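Local coordinates for protein pentalenene synthase (PDB 6Q4S) that probably converts farnesyl diphosphate, with the help of magnesium ions, into the bicyclic sesquiterpene alcohol 7-epi-alpha-eudesmol, at residues 91-105 with 146-158. Residues are numbered along the deposited sequence; the frame is centred on the assembly and turned at random.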
loop_
_atom_site.group_PDB
_atom_site.type_symbol
_atom_site.label_atom_id
_atom_site.label_comp_id
_atom_site.label_asym_id
_atom_site.label_seq_id
_atom_site.Cartn_x
_atom_site.Cartn_y
_atom_site.Cartn_z
ATOM N N ALA A 91 20.976 11.274 2.044
ATOM C CA ALA A 91 19.694 11.196 1.361
ATOM C C ALA A 91 19.397 9.782 0.774
ATOM O O ALA A 91 18.278 9.290 0.939
ATOM C CB ALA A 91 19.565 12.292 0.321
ATOM N N ASP A 92 20.411 9.091 0.251
ATOM C CA ASP A 92 20.304 7.686 -0.181
ATOM C C ASP A 92 20.091 6.692 0.973
ATOM O O ASP A 92 19.317 5.750 0.841
ATOM C CB ASP A 92 21.532 7.196 -0.964
ATOM C CG ASP A 92 21.698 7.847 -2.334
ATOM O OD1 ASP A 92 20.781 8.540 -2.864
ATOM O OD2 ASP A 92 22.793 7.629 -2.903
ATOM N N ARG A 93 20.787 6.872 2.081
ATOM C CA ARG A 93 20.539 6.026 3.237
ATOM C C ARG A 93 19.115 6.246 3.788
ATOM O O ARG A 93 18.461 5.288 4.102
ATOM C CB ARG A 93 21.599 6.229 4.320
ATOM C CG ARG A 93 21.456 5.290 5.510
ATOM C CD ARG A 93 21.415 3.810 5.138
ATOM N NE ARG A 93 21.363 2.982 6.332
ATOM C CZ ARG A 93 21.398 1.658 6.336
ATOM N NH1 ARG A 93 21.437 0.987 5.196
ATOM N NH2 ARG A 93 21.362 0.990 7.494
ATOM N N ILE A 94 18.645 7.473 3.854
ATOM C CA ILE A 94 17.273 7.774 4.272
ATOM C C ILE A 94 16.226 7.053 3.368
ATOM O O ILE A 94 15.334 6.385 3.879
ATOM C CB ILE A 94 17.070 9.277 4.389
ATOM C CG1 ILE A 94 17.788 9.783 5.676
ATOM C CG2 ILE A 94 15.587 9.701 4.421
ATOM C CD1 ILE A 94 17.852 11.291 5.726
ATOM N N ALA A 95 16.404 7.111 2.047
ATOM C CA ALA A 95 15.487 6.467 1.135
ATOM C C ALA A 95 15.460 5.027 1.352
ATOM O O ALA A 95 14.396 4.416 1.254
ATOM C CB ALA A 95 15.862 6.735 -0.336
ATOM N N GLU A 96 16.640 4.441 1.563
ATOM C CA GLU A 96 16.777 3.042 1.843
ATOM C C GLU A 96 16.007 2.580 3.111
ATOM O O GLU A 96 15.308 1.545 3.102
ATOM C CB GLU A 96 18.261 2.635 1.885
ATOM C CG GLU A 96 18.519 1.187 2.192
ATOM C CD GLU A 96 20.005 0.715 2.144
ATOM O OE1 GLU A 96 20.977 1.535 2.305
ATOM O OE2 GLU A 96 20.164 -0.531 1.972
ATOM N N VAL A 97 16.127 3.367 4.182
ATOM C CA VAL A 97 15.482 3.025 5.422
ATOM C C VAL A 97 13.992 3.279 5.329
ATOM O O VAL A 97 13.223 2.427 5.767
ATOM C CB VAL A 97 16.134 3.792 6.617
ATOM C CG1 VAL A 97 15.320 3.554 7.879
ATOM C CG2 VAL A 97 17.576 3.303 6.766
ATOM N N ALA A 98 13.600 4.376 4.684
ATOM C CA ALA A 98 12.194 4.685 4.509
ATOM C C ALA A 98 11.472 3.587 3.781
ATOM O O ALA A 98 10.337 3.234 4.146
ATOM C CB ALA A 98 11.958 5.975 3.758
ATOM N N ARG A 99 12.101 3.057 2.742
ATOM C CA ARG A 99 11.489 1.949 1.967
ATOM C C ARG A 99 11.337 0.678 2.755
ATOM O O ARG A 99 10.404 -0.065 2.500
ATOM C CB ARG A 99 12.286 1.693 0.679
ATOM C CG ARG A 99 12.081 2.873 -0.251
ATOM C CD ARG A 99 12.809 2.827 -1.576
ATOM N NE ARG A 99 12.479 4.023 -2.371
ATOM C CZ ARG A 99 12.692 4.128 -3.692
ATOM N NH1 ARG A 99 13.251 3.122 -4.364
ATOM N NH2 ARG A 99 12.342 5.223 -4.323
ATOM N N GLU A 100 12.233 0.404 3.714
ATOM C CA GLU A 100 12.062 -0.731 4.641
ATOM C C GLU A 100 10.867 -0.459 5.521
ATOM O O GLU A 100 10.009 -1.322 5.701
ATOM C CB GLU A 100 13.348 -0.985 5.500
ATOM C CG GLU A 100 13.239 -2.189 6.406
ATOM C CD GLU A 100 13.214 -3.494 5.639
ATOM O OE1 GLU A 100 12.351 -4.365 5.877
ATOM O OE2 GLU A 100 14.102 -3.675 4.773
ATOM N N LEU A 101 10.696 0.764 5.972
ATOM C CA LEU A 101 9.496 1.119 6.740
ATOM C C LEU A 101 8.207 1.004 5.911
ATOM O O LEU A 101 7.130 0.610 6.406
ATOM C CB LEU A 101 9.670 2.502 7.327
ATOM C CG LEU A 101 10.911 2.815 8.198
ATOM C CD1 LEU A 101 10.857 4.295 8.604
ATOM C CD2 LEU A 101 10.899 1.910 9.393
ATOM N N ILE A 102 8.314 1.262 4.616
ATOM C CA ILE A 102 7.174 1.143 3.743
ATOM C C ILE A 102 6.783 -0.339 3.570
ATOM O O ILE A 102 5.599 -0.670 3.559
ATOM C CB ILE A 102 7.427 1.797 2.340
ATOM C CG1 ILE A 102 7.490 3.303 2.522
ATOM C CG2 ILE A 102 6.310 1.441 1.341
ATOM C CD1 ILE A 102 7.989 4.084 1.314
ATOM N N VAL A 103 7.735 -1.240 3.422
ATOM C CA VAL A 103 7.333 -2.627 3.123
ATOM C C VAL A 103 6.936 -3.411 4.356
ATOM O O VAL A 103 6.333 -4.428 4.240
ATOM C CB VAL A 103 8.397 -3.378 2.334
ATOM C CG1 VAL A 103 8.696 -2.669 1.032
ATOM C CG2 VAL A 103 9.692 -3.532 3.058
ATOM N N THR A 104 7.235 -2.918 5.558
ATOM C CA THR A 104 6.976 -3.685 6.801
ATOM C C THR A 104 5.496 -3.976 6.924
ATOM O O THR A 104 5.118 -5.112 7.218
ATOM C CB THR A 104 7.611 -2.957 8.012
ATOM O OG1 THR A 104 9.028 -3.138 7.956
ATOM C CG2 THR A 104 7.090 -3.430 9.336
ATOM N N PRO A 105 4.617 -2.999 6.615
ATOM C CA PRO A 105 3.204 -3.370 6.654
ATOM C C PRO A 105 2.742 -4.160 5.468
ATOM O O PRO A 105 1.601 -4.573 5.451
ATOM C CB PRO A 105 2.472 -2.038 6.659
ATOM C CG PRO A 105 3.495 -1.042 7.125
ATOM C CD PRO A 105 4.793 -1.545 6.591
ATOM N N TRP A 146 0.536 5.425 4.956
ATOM C CA TRP A 146 1.879 5.463 5.537
ATOM C C TRP A 146 2.954 5.497 4.440
ATOM O O TRP A 146 3.908 6.262 4.510
ATOM C CB TRP A 146 2.059 4.195 6.357
ATOM C CG TRP A 146 3.403 3.937 7.010
ATOM C CD1 TRP A 146 4.243 2.895 6.714
ATOM C CD2 TRP A 146 4.000 4.599 8.127
ATOM N NE1 TRP A 146 5.318 2.918 7.516
ATOM C CE2 TRP A 146 5.219 3.940 8.391
ATOM C CE3 TRP A 146 3.665 5.724 8.898
ATOM C CZ2 TRP A 146 6.093 4.328 9.409
ATOM C CZ3 TRP A 146 4.524 6.087 9.945
ATOM C CH2 TRP A 146 5.741 5.409 10.152
ATOM N N GLY A 147 2.774 4.627 3.457
ATOM C CA GLY A 147 3.656 4.608 2.287
ATOM C C GLY A 147 3.707 5.904 1.507
ATOM O O GLY A 147 4.805 6.383 1.170
ATOM N N ARG A 148 2.548 6.487 1.237
ATOM C CA ARG A 148 2.508 7.790 0.511
ATOM C C ARG A 148 3.258 8.875 1.320
ATOM O O ARG A 148 4.054 9.628 0.774
ATOM C CB ARG A 148 1.069 8.239 0.250
ATOM C CG ARG A 148 0.301 7.382 -0.742
ATOM C CD ARG A 148 -1.075 7.933 -1.036
ATOM N NE ARG A 148 -1.785 6.922 -1.900
ATOM C CZ ARG A 148 -2.708 6.087 -1.498
ATOM N NH1 ARG A 148 -3.191 6.192 -0.248
ATOM N NH2 ARG A 148 -3.165 5.161 -2.345
ATOM N N PHE A 149 3.074 8.862 2.644
ATOM C CA PHE A 149 3.753 9.739 3.550
ATOM C C PHE A 149 5.259 9.592 3.449
ATOM O O PHE A 149 6.022 10.586 3.374
ATOM C CB PHE A 149 3.260 9.533 5.021
ATOM C CG PHE A 149 4.218 10.028 6.033
ATOM C CD1 PHE A 149 4.470 11.386 6.136
ATOM C CD2 PHE A 149 4.932 9.148 6.848
ATOM C CE1 PHE A 149 5.336 11.872 7.109
ATOM C CE2 PHE A 149 5.845 9.616 7.776
ATOM C CZ PHE A 149 6.036 11.019 7.898
ATOM N N LEU A 150 5.727 8.362 3.501
ATOM C CA LEU A 150 7.133 8.173 3.538
ATOM C C LEU A 150 7.837 8.492 2.195
ATOM O O LEU A 150 8.975 8.971 2.214
ATOM C CB LEU A 150 7.487 6.791 3.993
ATOM C CG LEU A 150 7.366 6.545 5.534
ATOM C CD1 LEU A 150 7.475 5.065 5.790
ATOM C CD2 LEU A 150 8.462 7.272 6.326
ATOM N N VAL A 151 7.160 8.201 1.083
ATOM C CA VAL A 151 7.658 8.578 -0.222
ATOM C C VAL A 151 7.845 10.114 -0.298
ATOM O O VAL A 151 8.902 10.606 -0.710
ATOM C CB VAL A 151 6.738 8.100 -1.343
ATOM C CG1 VAL A 151 7.178 8.730 -2.698
ATOM C CG2 VAL A 151 6.766 6.547 -1.453
ATOM N N ALA A 152 6.811 10.833 0.114
ATOM C CA ALA A 152 6.812 12.259 0.145
ATOM C C ALA A 152 7.913 12.767 1.074
ATOM O O ALA A 152 8.588 13.757 0.736
ATOM C CB ALA A 152 5.477 12.761 0.559
ATOM N N HIS A 153 8.098 12.115 2.223
ATOM C CA HIS A 153 9.222 12.472 3.088
ATOM C C HIS A 153 10.560 12.344 2.362
ATOM O O HIS A 153 11.418 13.206 2.516
ATOM C CB HIS A 153 9.311 11.618 4.346
ATOM C CG HIS A 153 10.468 11.979 5.242
ATOM N ND1 HIS A 153 10.566 13.200 5.875
ATOM C CD2 HIS A 153 11.593 11.301 5.578
ATOM C CE1 HIS A 153 11.675 13.256 6.582
ATOM N NE2 HIS A 153 12.298 12.101 6.459
ATOM N N CYS A 154 10.775 11.246 1.637
ATOM C CA CYS A 154 12.000 11.095 0.807
ATOM C C CYS A 154 12.127 12.202 -0.238
ATOM O O CYS A 154 13.246 12.679 -0.480
ATOM C CB CYS A 154 12.048 9.713 0.120
ATOM S SG CYS A 154 12.234 8.387 1.319
ATOM N N GLU A 155 11.036 12.585 -0.890
ATOM C CA GLU A 155 11.086 13.727 -1.829
ATOM C C GLU A 155 11.542 15.053 -1.138
ATOM O O GLU A 155 12.263 15.880 -1.733
ATOM C CB GLU A 155 9.775 13.958 -2.555
ATOM C CG GLU A 155 9.440 12.805 -3.509
ATOM C CD GLU A 155 8.097 12.958 -4.117
ATOM O OE1 GLU A 155 7.525 14.055 -4.081
ATOM O OE2 GLU A 155 7.612 11.970 -4.693
ATOM N N GLU A 156 11.113 15.260 0.100
ATOM C CA GLU A 156 11.508 16.459 0.878
ATOM C C GLU A 156 12.989 16.454 1.218
ATOM O O GLU A 156 13.682 17.459 1.023
ATOM C CB GLU A 156 10.679 16.504 2.165
ATOM C CG GLU A 156 10.819 17.677 3.107
ATOM C CD GLU A 156 9.742 17.575 4.216
ATOM O OE1 GLU A 156 9.717 16.574 5.005
ATOM O OE2 GLU A 156 8.843 18.400 4.191
ATOM N N VAL A 157 13.467 15.319 1.675
ATOM C CA VAL A 157 14.862 15.082 1.927
ATOM C C VAL A 157 15.762 15.302 0.691
ATOM O O VAL A 157 16.929 15.874 0.826
ATOM C CB VAL A 157 15.084 13.675 2.491
ATOM C CG1 VAL A 157 16.547 13.298 2.479
ATOM C CG2 VAL A 157 14.526 13.546 3.947
ATOM N N ASP A 158 15.302 14.808 -0.477
ATOM C CA ASP A 158 16.090 14.982 -1.713
ATOM C C ASP A 158 16.068 16.453 -2.138
ATOM O O ASP A 158 17.078 16.949 -2.605
ATOM C CB ASP A 158 15.611 14.086 -2.882
ATOM C CG ASP A 158 15.936 12.607 -2.689
ATOM O OD1 ASP A 158 17.029 12.251 -2.164
ATOM O OD2 ASP A 158 15.073 11.766 -3.094
HETATM O O HOH W 1 15.821 10.476 0.345
#
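The helical segments 91-103 and 146-158 run almost exactly antiparallel (175°), their axes approaching to 9.3 Å, with Ala95 beside Cys154 and Ile102 beside Gly147. Small residues suit the middle: the Cys154 sulfur lies against Ala98 CB at 3.4 Å and reaches the backbone of Ala95, where a bulkier group would probably collide. Further along, the Ile102 and Leu150 side chains lie alongside, pointing in opposite senses; CG1 of Ile102 meets CD1 of Leu150 at 3.7 Å. The Ile102 side chain also crosses Val151 at about a right angle, its CD1 meeting Val151 CG2, and comes close to Gly147 O. The pair belongs to the all-helical class I terpene synthase fold, and His153, whose ring has Val157 CG2 over one face, stands near Asp80, which probably binds magnesium as part of the aspartate-rich motif. In Trp146 a chi1 of 176°, with CG opposite the backbone nitrogen, carries the indole across to the other helix. There NE1 donates to Leu101 O at 3.1 Å, a moderately bent bond (149°) in the indole plane but above the carbonyl plane; Trp123 gives that oxygen a second N-H. Leu150 CD1 rests on one indole face, toward its rim, and Pro105 CG approaches CD1 of the ring. A leucine in place of Trp146 would probably leave Leu101 O with one donor fewer and Leu150 without the flat surface it packs on. At the far end Ala91 CB fits beside Val157 CG1, 3.8 Å away, and the Asp158 carboxylate pairs with Arg114 of the second subunit.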